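Ebony (Drosophila melanogaster, PDB 6DYS) probably couples beta-alanine to amines such as dopamine, this C-terminal acetyltransferase-like domain holding beta-alanyl-dopamine, the expected product of that reaction. Local coordinates at residues S24-A29 / V39-Y44; D19-S24 / S122-T127. All coordinates share one frame; numbering follows the deposited sequence.

Interaction 1: residues S24-A29 / V39-Y44; sequences SFYNKA and VLRTDY. With HJ1 (N-[2-(3,4-dihydroxyphenyl)ethyl]-beta-alaninamide), chain C.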
ATOM      1  N   SER A  24       9.574  -2.036   5.779  1.00 27.38           N
ATOM      2  CA  SER A  24       8.319  -1.484   6.273  1.00 30.75           C
ATOM      3  C   SER A  24       7.302  -2.567   6.602  1.00 32.27           C
ATOM      4  O   SER A  24       6.446  -2.359   7.469  1.00 29.39           O
ATOM      5  CB  SER A  24       7.728  -0.515   5.249  1.00 26.79           C
ATOM      6  OG  SER A  24       8.370   0.747   5.323  1.00 29.83           O
ATOM      7  N   PHE A  25       7.376  -3.720   5.942  1.00 28.69           N
ATOM      8  CA  PHE A  25       6.351  -4.749   6.083  1.00 31.07           C
ATOM      9  C   PHE A  25       6.804  -5.969   6.864  1.00 32.56           C
ATOM     10  O   PHE A  25       6.040  -6.476   7.690  1.00 32.13           O
ATOM     11  CB  PHE A  25       5.853  -5.194   4.706  1.00 29.82           C
ATOM     12  CG  PHE A  25       4.849  -4.261   4.102  1.00 33.60           C
ATOM     13  CD1 PHE A  25       5.247  -3.034   3.597  1.00 27.19           C
ATOM     14  CD2 PHE A  25       3.505  -4.596   4.059  1.00 33.25           C
ATOM     15  CE1 PHE A  25       4.329  -2.163   3.047  1.00 30.97           C
ATOM     16  CE2 PHE A  25       2.581  -3.727   3.511  1.00 32.77           C
ATOM     17  CZ  PHE A  25       2.994  -2.509   3.004  1.00 33.76           C
ATOM     18  N   TYR A  26       8.019  -6.458   6.625  1.00 35.98           N
ATOM     19  CA  TYR A  26       8.475  -7.670   7.290  1.00 35.00           C
ATOM     20  C   TYR A  26       8.527  -7.464   8.797  1.00 36.91           C
ATOM     21  O   TYR A  26       9.119  -6.496   9.285  1.00 33.57           O
ATOM     22  CB  TYR A  26       9.850  -8.089   6.766  1.00 33.70           C
ATOM     23  CG  TYR A  26      10.391  -9.303   7.476  1.00 41.08           C
ATOM     24  CD1 TYR A  26       9.958 -10.580   7.135  1.00 38.94           C
ATOM     25  CD2 TYR A  26      11.313  -9.177   8.508  1.00 35.81           C
ATOM     26  CE1 TYR A  26      10.441 -11.699   7.794  1.00 38.87           C
ATOM     27  CE2 TYR A  26      11.799 -10.290   9.174  1.00 40.09           C
ATOM     28  CZ  TYR A  26      11.359 -11.549   8.811  1.00 39.44           C
ATOM     29  OH  TYR A  26      11.837 -12.660   9.470  1.00 46.06           O
ATOM     30  N   ASN A  27       7.890  -8.378   9.533  1.00 37.97           N
ATOM     31  CA  ASN A  27       7.826  -8.373  10.992  1.00 40.28           C
ATOM     32  C   ASN A  27       7.146  -7.132  11.556  1.00 39.12           C
ATOM     33  O   ASN A  27       7.267  -6.860  12.758  1.00 40.45           O
ATOM     34  CB  ASN A  27       9.219  -8.516  11.624  1.00 38.69           C
ATOM     35  CG  ASN A  27       9.587  -9.955  11.897  1.00 48.63           C
ATOM     36  OD1 ASN A  27       8.757 -10.858  11.766  1.00 44.43           O
ATOM     37  ND2 ASN A  27      10.836 -10.181  12.293  1.00 53.26           N
ATOM     38  N   LYS A  28       6.431  -6.369  10.729  1.00 33.35           N
ATOM     39  CA  LYS A  28       5.815  -5.132  11.193  1.00 35.50           C
ATOM     40  C   LYS A  28       4.372  -5.023  10.714  1.00 27.58           C
ATOM     41  O   LYS A  28       3.541  -4.385  11.369  1.00 35.10           O
ATOM     42  CB  LYS A  28       6.639  -3.929  10.730  1.00 35.51           C
ATOM     43  CG  LYS A  28       7.968  -3.807  11.468  1.00 40.31           C
ATOM     44  CD  LYS A  28       9.010  -3.028  10.685  1.00 41.52           C
ATOM     45  CE  LYS A  28       8.944  -1.534  10.951  1.00 44.75           C
ATOM     46  NZ  LYS A  28      10.193  -0.836  10.488  1.00 42.68           N
ATOM     47  N   ALA A  29       4.062  -5.659   9.588  1.00 25.50           N
ATOM     48  CA  ALA A  29       2.719  -5.590   9.030  1.00 29.13           C
ATOM     49  C   ALA A  29       1.712  -6.243   9.968  1.00 25.85           C
ATOM     50  O   ALA A  29       1.942  -7.343  10.481  1.00 21.34           O
ATOM     51  CB  ALA A  29       2.688  -6.257   7.660  1.00 27.23           C
ATOM     52  N   VAL A  39       6.462 -16.582   6.947  1.00 49.20           N
ATOM     53  CA  VAL A  39       6.421 -15.392   6.103  1.00 49.08           C
ATOM     54  C   VAL A  39       7.818 -14.781   6.080  1.00 38.72           C
ATOM     55  O   VAL A  39       8.348 -14.377   7.122  1.00 40.55           O
ATOM     56  CB  VAL A  39       5.353 -14.393   6.582  1.00 47.34           C
ATOM     57  CG1 VAL A  39       5.485 -14.119   8.076  1.00 47.93           C
ATOM     58  CG2 VAL A  39       5.439 -13.097   5.775  1.00 42.01           C
ATOM     59  N   LEU A  40       8.421 -14.744   4.895  1.00 29.88           N
ATOM     60  CA  LEU A  40       9.823 -14.392   4.718  1.00 38.07           C
ATOM     61  C   LEU A  40       9.976 -13.044   4.025  1.00 35.82           C
ATOM     62  O   LEU A  40       9.077 -12.572   3.321  1.00 30.97           O
ATOM     63  CB  LEU A  40      10.552 -15.463   3.902  1.00 37.68           C
ATOM     64  CG  LEU A  40      10.208 -16.921   4.217  1.00 40.38           C
ATOM     65  CD1 LEU A  40      10.919 -17.850   3.242  1.00 35.23           C
ATOM     66  CD2 LEU A  40      10.560 -17.267   5.658  1.00 36.48           C
ATOM     67  N   ARG A  41      11.150 -12.438   4.237  1.00 32.00           N
ATOM     68  CA  ARG A  41      11.477 -11.168   3.594  1.00 31.56           C
ATOM     69  C   ARG A  41      11.364 -11.266   2.080  1.00 33.93           C
ATOM     70  O   ARG A  41      10.885 -10.333   1.423  1.00 34.32           O
ATOM     71  CB  ARG A  41      12.891 -10.729   3.981  1.00 31.00           C
ATOM     72  CG  ARG A  41      13.063 -10.269   5.420  1.00 31.68           C
ATOM     73  CD  ARG A  41      14.513  -9.873   5.673  1.00 39.23           C
ATOM     74  NE  ARG A  41      14.702  -9.197   6.957  1.00 44.28           N
ATOM     75  CZ  ARG A  41      15.028  -9.816   8.087  1.00 47.56           C
ATOM     76  NH1 ARG A  41      15.199 -11.133   8.101  1.00 46.37           N
ATOM     77  NH2 ARG A  41      15.181  -9.121   9.207  1.00 47.14           N
ATOM     78  N   THR A  42      11.801 -12.393   1.505  1.00 32.99           N
ATOM     79  CA  THR A  42      11.775 -12.551   0.053  1.00 29.70           C
ATOM     80  C   THR A  42      10.357 -12.615  -0.502  1.00 32.07           C
ATOM     81  O   THR A  42      10.166 -12.340  -1.692  1.00 31.89           O
ATOM     82  CB  THR A  42      12.562 -13.802  -0.380  1.00 31.82           C
ATOM     83  OG1 THR A  42      12.028 -14.976   0.255  1.00 29.42           O
ATOM     84  CG2 THR A  42      14.041 -13.663  -0.032  1.00 25.15           C
ATOM     85  N   ASP A  43       9.361 -12.959   0.322  1.00 26.99           N
ATOM     86  CA  ASP A  43       7.980 -12.952  -0.155  1.00 31.92           C
ATOM     87  C   ASP A  43       7.579 -11.573  -0.662  1.00 31.42           C
ATOM     88  O   ASP A  43       6.811 -11.457  -1.625  1.00 33.18           O
ATOM     89  CB  ASP A  43       7.034 -13.414   0.953  1.00 35.11           C
ATOM     90  CG  ASP A  43       7.375 -14.797   1.468  1.00 36.94           C
ATOM     91  OD1 ASP A  43       7.781 -15.645   0.649  1.00 39.47           O
ATOM     92  OD2 ASP A  43       7.232 -15.040   2.685  1.00 39.41           O
ATOM     93  N   TYR A  44       8.097 -10.515  -0.033  1.00 28.75           N
ATOM     94  CA  TYR A  44       7.820  -9.162  -0.504  1.00 29.51           C
ATOM     95  C   TYR A  44       8.640  -8.824  -1.748  1.00 30.70           C
ATOM     96  O   TYR A  44       8.102  -8.298  -2.731  1.00 26.65           O
ATOM     97  CB  TYR A  44       8.090  -8.151   0.612  1.00 26.98           C
ATOM     98  CG  TYR A  44       7.283  -8.395   1.870  1.00 26.80           C
ATOM     99  CD1 TYR A  44       5.946  -8.022   1.945  1.00 28.63           C
ATOM    100  CD2 TYR A  44       7.859  -8.994   2.986  1.00 28.84           C
ATOM    101  CE1 TYR A  44       5.202  -8.244   3.090  1.00 26.12           C
ATOM    102  CE2 TYR A  44       7.122  -9.218   4.141  1.00 33.05           C
ATOM    103  CZ  TYR A  44       5.793  -8.839   4.182  1.00 28.37           C
ATOM    104  OH  TYR A  44       5.052  -9.051   5.318  1.00 30.63           O
TER
HETATM  105  C02 HJ1 C 902      -1.421   2.354   2.590  1.00 36.39           C
HETATM  106  C03 HJ1 C 902      -1.582   0.963   1.987  1.00 30.39           C
HETATM  107  C04 HJ1 C 902      -0.271   0.116   2.136  1.00 35.41           C
HETATM  108  C07 HJ1 C 902      -1.621  -1.965   2.720  1.00 42.48           C
HETATM  109  C08 HJ1 C 902      -1.797  -3.157   1.713  1.00 33.39           C
HETATM  110  C09 HJ1 C 902      -0.972  -4.326   2.055  1.00 33.77           C
HETATM  111  C10 HJ1 C 902      -0.323  -5.045   1.039  1.00 31.12           C
HETATM  112  C11 HJ1 C 902       0.465  -6.166   1.357  1.00 33.78           C
HETATM  113  C12 HJ1 C 902       0.607  -6.560   2.673  1.00 33.30           C
HETATM  114  C14 HJ1 C 902      -0.044  -5.834   3.691  1.00 28.59           C
HETATM  115  C16 HJ1 C 902      -0.832  -4.714   3.368  1.00 32.70           C
HETATM  116  N01 HJ1 C 902      -2.301   3.336   1.939  1.00 29.56           N
HETATM  117  N06 HJ1 C 902      -0.334  -1.310   2.491  1.00 38.12           N
HETATM  118  O05 HJ1 C 902       0.764   0.607   1.966  1.00 34.25           O
HETATM  119  O13 HJ1 C 902       1.420  -7.711   2.989  1.00 31.06           O
HETATM  120  O15 HJ1 C 902       0.092  -6.243   5.149  1.00 24.69           O
HETATM  121  O   HOH W   1       6.142  -9.873   8.197  1.00 40.53           O
HETATM  122  O   HOH W   2       7.362 -12.188   9.654  1.00 42.12           O
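Phe25 and Tyr26 meet Tyr44 and Arg41 in a largely aromatic contact, with no direct hydrogen bond between the segments, where the end of helix 14-25 runs against the start of helix 41-58. Arg41 lies across one face of the Tyr26 ring. Its CG sits 3.5 Å from the ring centroid and only 12° off the normal, a CH-pi contact; farther along, Arg41 CZ comes to 3.4 Å from Tyr26 CE2, with guanidinium and ring tilted by 31°. With CG anti to the backbone N (chi1 177°), the Tyr26 ring reaches out toward 39-41, its CE1 3.5 Å from Val39 O. Replacing Tyr26 by a serine would probably strip Arg41 of its flat support and let the guanidinium swing into solvent.

Deeper in, Phe25 CB rests over the face of the Tyr44 ring, 3.5 Å from CE1 of Tyr44. The Tyr44 hydroxyl is hydrogen-bonded to Glu32, and a water donates to Tyr44 OH at 3.2 Å and accepts from Asn27 N. Phe25 CE2 approaches C14 of the ligand edge-on at 3.4 Å. Together with Glu32, which hydrogen-bonds the ligand, Phe25 and Tyr44 wall the catechol end of the beta-alanyl-dopamine pocket.

Interaction 2: residues D19-S24 / S122-T127; sequences DIIVAS and SFMMGT. With HJ1 (N-[2-(3,4-dihydroxyphenyl)ethyl]-beta-alaninamide), chain C.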
ATOM      1  N   ASP A  19      14.185  -2.676  -0.547  1.00 22.22           N
ATOM      2  CA  ASP A  19      14.688  -2.488   0.811  1.00 28.10           C
ATOM      3  C   ASP A  19      13.668  -1.766   1.678  1.00 28.72           C
ATOM      4  O   ASP A  19      13.426  -2.157   2.828  1.00 23.88           O
ATOM      5  CB  ASP A  19      16.004  -1.705   0.791  1.00 25.78           C
ATOM      6  CG  ASP A  19      17.133  -2.467   0.122  1.00 32.62           C
ATOM      7  OD1 ASP A  19      17.050  -3.711   0.032  1.00 29.41           O
ATOM      8  OD2 ASP A  19      18.103  -1.814  -0.316  1.00 34.19           O
ATOM      9  N   ILE A  20      13.049  -0.717   1.135  1.00 24.87           N
ATOM     10  CA  ILE A  20      12.122   0.090   1.919  1.00 26.15           C
ATOM     11  C   ILE A  20      10.834  -0.677   2.196  1.00 24.68           C
ATOM     12  O   ILE A  20      10.306  -0.644   3.314  1.00 25.96           O
ATOM     13  CB  ILE A  20      11.858   1.429   1.205  1.00 23.14           C
ATOM     14  CG1 ILE A  20      13.090   2.329   1.335  1.00 18.69           C
ATOM     15  CG2 ILE A  20      10.603   2.103   1.757  1.00 21.79           C
ATOM     16  CD1 ILE A  20      12.820   3.792   1.109  1.00 20.90           C
ATOM     17  N   ILE A  21      10.311  -1.386   1.195  1.00 22.61           N
ATOM     18  CA  ILE A  21       9.089  -2.159   1.401  1.00 24.66           C
ATOM     19  C   ILE A  21       9.333  -3.289   2.391  1.00 28.24           C
ATOM     20  O   ILE A  21       8.546  -3.501   3.321  1.00 29.66           O
ATOM     21  CB  ILE A  21       8.548  -2.692   0.064  1.00 24.91           C
ATOM     22  CG1 ILE A  21       8.043  -1.533  -0.800  1.00 25.91           C
ATOM     23  CG2 ILE A  21       7.454  -3.726   0.310  1.00 22.11           C
ATOM     24  CD1 ILE A  21       6.984  -0.680  -0.113  1.00 25.27           C
ATOM     25  N   VAL A  22      10.426  -4.036   2.206  1.00 29.35           N
ATOM     26  CA  VAL A  22      10.725  -5.148   3.109  1.00 28.76           C
ATOM     27  C   VAL A  22      10.867  -4.644   4.540  1.00 31.93           C
ATOM     28  O   VAL A  22      10.304  -5.220   5.480  1.00 33.67           O
ATOM     29  CB  VAL A  22      11.987  -5.901   2.647  1.00 31.56           C
ATOM     30  CG1 VAL A  22      12.497  -6.822   3.755  1.00 27.16           C
ATOM     31  CG2 VAL A  22      11.695  -6.705   1.393  1.00 32.02           C
ATOM     32  N   ALA A  23      11.610  -3.550   4.724  1.00 32.05           N
ATOM     33  CA  ALA A  23      11.801  -3.006   6.063  1.00 30.38           C
ATOM     34  C   ALA A  23      10.505  -2.453   6.637  1.00 34.22           C
ATOM     35  O   ALA A  23      10.343  -2.405   7.861  1.00 36.84           O
ATOM     36  CB  ALA A  23      12.874  -1.919   6.043  1.00 26.17           C
ATOM     37  N   SER A  24       9.574  -2.036   5.779  1.00 27.38           N
ATOM     38  CA  SER A  24       8.319  -1.484   6.273  1.00 30.75           C
ATOM     39  C   SER A  24       7.302  -2.567   6.602  1.00 32.27           C
ATOM     40  O   SER A  24       6.446  -2.359   7.469  1.00 29.39           O
ATOM     41  CB  SER A  24       7.728  -0.515   5.249  1.00 26.79           C
ATOM     42  OG  SER A  24       8.370   0.747   5.323  1.00 29.83           O
ATOM     43  N   SER A 122      -3.657   3.061  -4.463  1.00 18.58           N
ATOM     44  CA  SER A 122      -2.464   3.189  -3.630  1.00 21.17           C
ATOM     45  C   SER A 122      -2.328   1.879  -2.863  1.00 28.26           C
ATOM     46  O   SER A 122      -2.946   1.696  -1.811  1.00 28.98           O
ATOM     47  CB  SER A 122      -2.575   4.394  -2.702  1.00 20.45           C
ATOM     48  OG  SER A 122      -1.509   4.424  -1.763  1.00 26.80           O
ATOM     49  N   PHE A 123      -1.533   0.950  -3.394  1.00 19.03           N
ATOM     50  CA  PHE A 123      -1.534  -0.403  -2.852  1.00 32.43           C
ATOM     51  C   PHE A 123      -0.365  -0.694  -1.920  1.00 26.20           C
ATOM     52  O   PHE A 123      -0.465  -1.611  -1.100  1.00 27.48           O
ATOM     53  CB  PHE A 123      -1.573  -1.437  -3.989  1.00 28.99           C
ATOM     54  CG  PHE A 123      -0.284  -1.576  -4.756  1.00 28.68           C
ATOM     55  CD1 PHE A 123       0.609  -2.590  -4.454  1.00 27.63           C
ATOM     56  CD2 PHE A 123       0.013  -0.723  -5.809  1.00 28.00           C
ATOM     57  CE1 PHE A 123       1.786  -2.738  -5.161  1.00 23.48           C
ATOM     58  CE2 PHE A 123       1.189  -0.866  -6.528  1.00 27.39           C
ATOM     59  CZ  PHE A 123       2.076  -1.879  -6.203  1.00 27.25           C
ATOM     60  N   MET A 124       0.724   0.061  -2.007  1.00 29.51           N
ATOM     61  CA  MET A 124       1.837  -0.131  -1.092  1.00 26.09           C
ATOM     62  C   MET A 124       2.500   1.207  -0.837  1.00 27.85           C
ATOM     63  O   MET A 124       2.646   2.027  -1.748  1.00 26.13           O
ATOM     64  CB  MET A 124       2.864  -1.135  -1.629  1.00 29.94           C
ATOM     65  CG  MET A 124       2.476  -2.586  -1.377  1.00 38.79           C
ATOM     66  SD  MET A 124       3.869  -3.687  -1.108  1.00 38.00           S
ATOM     67  CE  MET A 124       3.882  -4.585  -2.654  1.00 30.60           C
ATOM     68  N   MET A 125       2.884   1.416   0.415  1.00 28.76           N
ATOM     69  CA  MET A 125       3.594   2.605   0.842  1.00 25.92           C
ATOM     70  C   MET A 125       4.596   2.171   1.898  1.00 24.13           C
ATOM     71  O   MET A 125       4.313   1.271   2.692  1.00 28.50           O
ATOM     72  CB  MET A 125       2.624   3.658   1.391  1.00 29.27           C
ATOM     73  CG  MET A 125       3.076   5.091   1.223  1.00 30.42           C
ATOM     74  SD  MET A 125       1.795   6.270   1.707  1.00 36.11           S
ATOM     75  CE  MET A 125       1.138   6.760   0.117  1.00 21.75           C
ATOM     76  N   GLY A 126       5.775   2.783   1.881  1.00 23.17           N
ATOM     77  CA  GLY A 126       6.820   2.425   2.823  1.00 21.38           C
ATOM     78  C   GLY A 126       7.750   3.591   3.077  1.00 22.34           C
ATOM     79  O   GLY A 126       7.883   4.506   2.256  1.00 20.73           O
ATOM     80  N   THR A 127       8.394   3.552   4.236  1.00 24.91           N
ATOM     81  CA  THR A 127       9.394   4.540   4.606  1.00 22.37           C
ATOM     82  C   THR A 127      10.638   3.819   5.102  1.00 22.44           C
ATOM     83  O   THR A 127      10.567   2.680   5.575  1.00 23.76           O
ATOM     84  CB  THR A 127       8.867   5.491   5.680  1.00 20.23           C
ATOM     85  OG1 THR A 127       8.311   4.719   6.747  1.00 24.77           O
ATOM     86  CG2 THR A 127       7.781   6.376   5.102  1.00 17.08           C
TER
HETATM   87  C02 HJ1 C 902      -1.421   2.354   2.590  1.00 36.39           C
HETATM   88  C03 HJ1 C 902      -1.582   0.963   1.987  1.00 30.39           C
HETATM   89  C04 HJ1 C 902      -0.271   0.116   2.136  1.00 35.41           C
HETATM   90  C07 HJ1 C 902      -1.621  -1.965   2.720  1.00 42.48           C
HETATM   91  C08 HJ1 C 902      -1.797  -3.157   1.713  1.00 33.39           C
HETATM   92  C09 HJ1 C 902      -0.972  -4.326   2.055  1.00 33.77           C
HETATM   93  C10 HJ1 C 902      -0.323  -5.045   1.039  1.00 31.12           C
HETATM   94  C11 HJ1 C 902       0.465  -6.166   1.357  1.00 33.78           C
HETATM   95  C12 HJ1 C 902       0.607  -6.560   2.673  1.00 33.30           C
HETATM   96  C14 HJ1 C 902      -0.044  -5.834   3.691  1.00 28.59           C
HETATM   97  C16 HJ1 C 902      -0.832  -4.714   3.368  1.00 32.70           C
HETATM   98  N01 HJ1 C 902      -2.301   3.336   1.939  1.00 29.56           N
HETATM   99  N06 HJ1 C 902      -0.334  -1.310   2.491  1.00 38.12           N
HETATM  100  O05 HJ1 C 902       0.764   0.607   1.966  1.00 34.25           O
HETATM  101  O13 HJ1 C 902       1.420  -7.711   2.989  1.00 31.06           O
HETATM  102  O15 HJ1 C 902       0.092  -6.243   5.149  1.00 24.69           O
HETATM  103  O   HOH W   3      10.112   0.892   8.331  1.00 36.51           O
HETATM  104  O   HOH W   4       6.154   2.264   7.046  1.00 35.82           O
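Ile20, Ile21 and Ser24 press helix 14-25 onto Met124, Gly126 and Thr127 of strand 119-127, the bulged central strand of a domain whose sheet and helices fit the GNAT acetyltransferase fold. Helix and strand segments cross at 89°, their axes 6.8 Å apart, which is close for a helix lying on a sheet, an approach that the lack of a side chain at Gly126 is likely to permit. Ile20 CG2 settles directly on the backbone, 3.5 Å from Gly126 C, and Ser24 OG approaches Gly126 CA from the next turn of the helix. Toward the pocket, Ile21 CG2 touches Met124 SD at 3.9 Å, the two side chains crossing at about a right angle; Leu48 of helix 41-58 packs on both.

The Thr127 end is looser and watered. Ser24 OG accepts a hydrogen bond from Thr127 N at 3.0 Å, bent to 146°. One water lies 3.2 Å from Ser24 OG and donates to Thr127 OG1, whose stronger partner is Asn136 on helix 133-153; a second water makes weak bonds to Ala23 O and Thr127 O. Water thus mediates part of the contact at Thr127, whereas at Gly126 side chain meets backbone directly.

At the other end of the strand segment, Phe123 and Met124 both face Leu77 of the neighbouring strand, a classic beta bulge. Such a break in the regular pairing, in the corresponding strand of GNAT enzymes, presents backbone N-H groups to the acyl donor. Here, just past the bulge, Met125 N makes a weak hydrogen bond to the ligand's amide oxygen O05, 2.7 Å away but bent to 120°.

In the fold
Both interactions hang on helix 14-25, and both ranges include Ser24, which makes its contacts in interaction 2: that one seats the body of the helix on the central sheet, while interaction 1 ties its end to helix 41-58. The centre of interaction 1 lies about 13 Å from the centre of the chain, that of interaction 2 about 7 Å. The outer contact sets an exposed arginine on one tyrosine face and a phenylalanine CB on another, whereas the inner one buries aliphatic carbons against strand backbone and adds a serine-to-backbone hydrogen bond. They join where Lys28 NZ reaches Ala23 O, probably as a hydrogen bond. Residues 24-29 and 39-44 flank the ligand's catechol ring; residues 122-127 meet its amide.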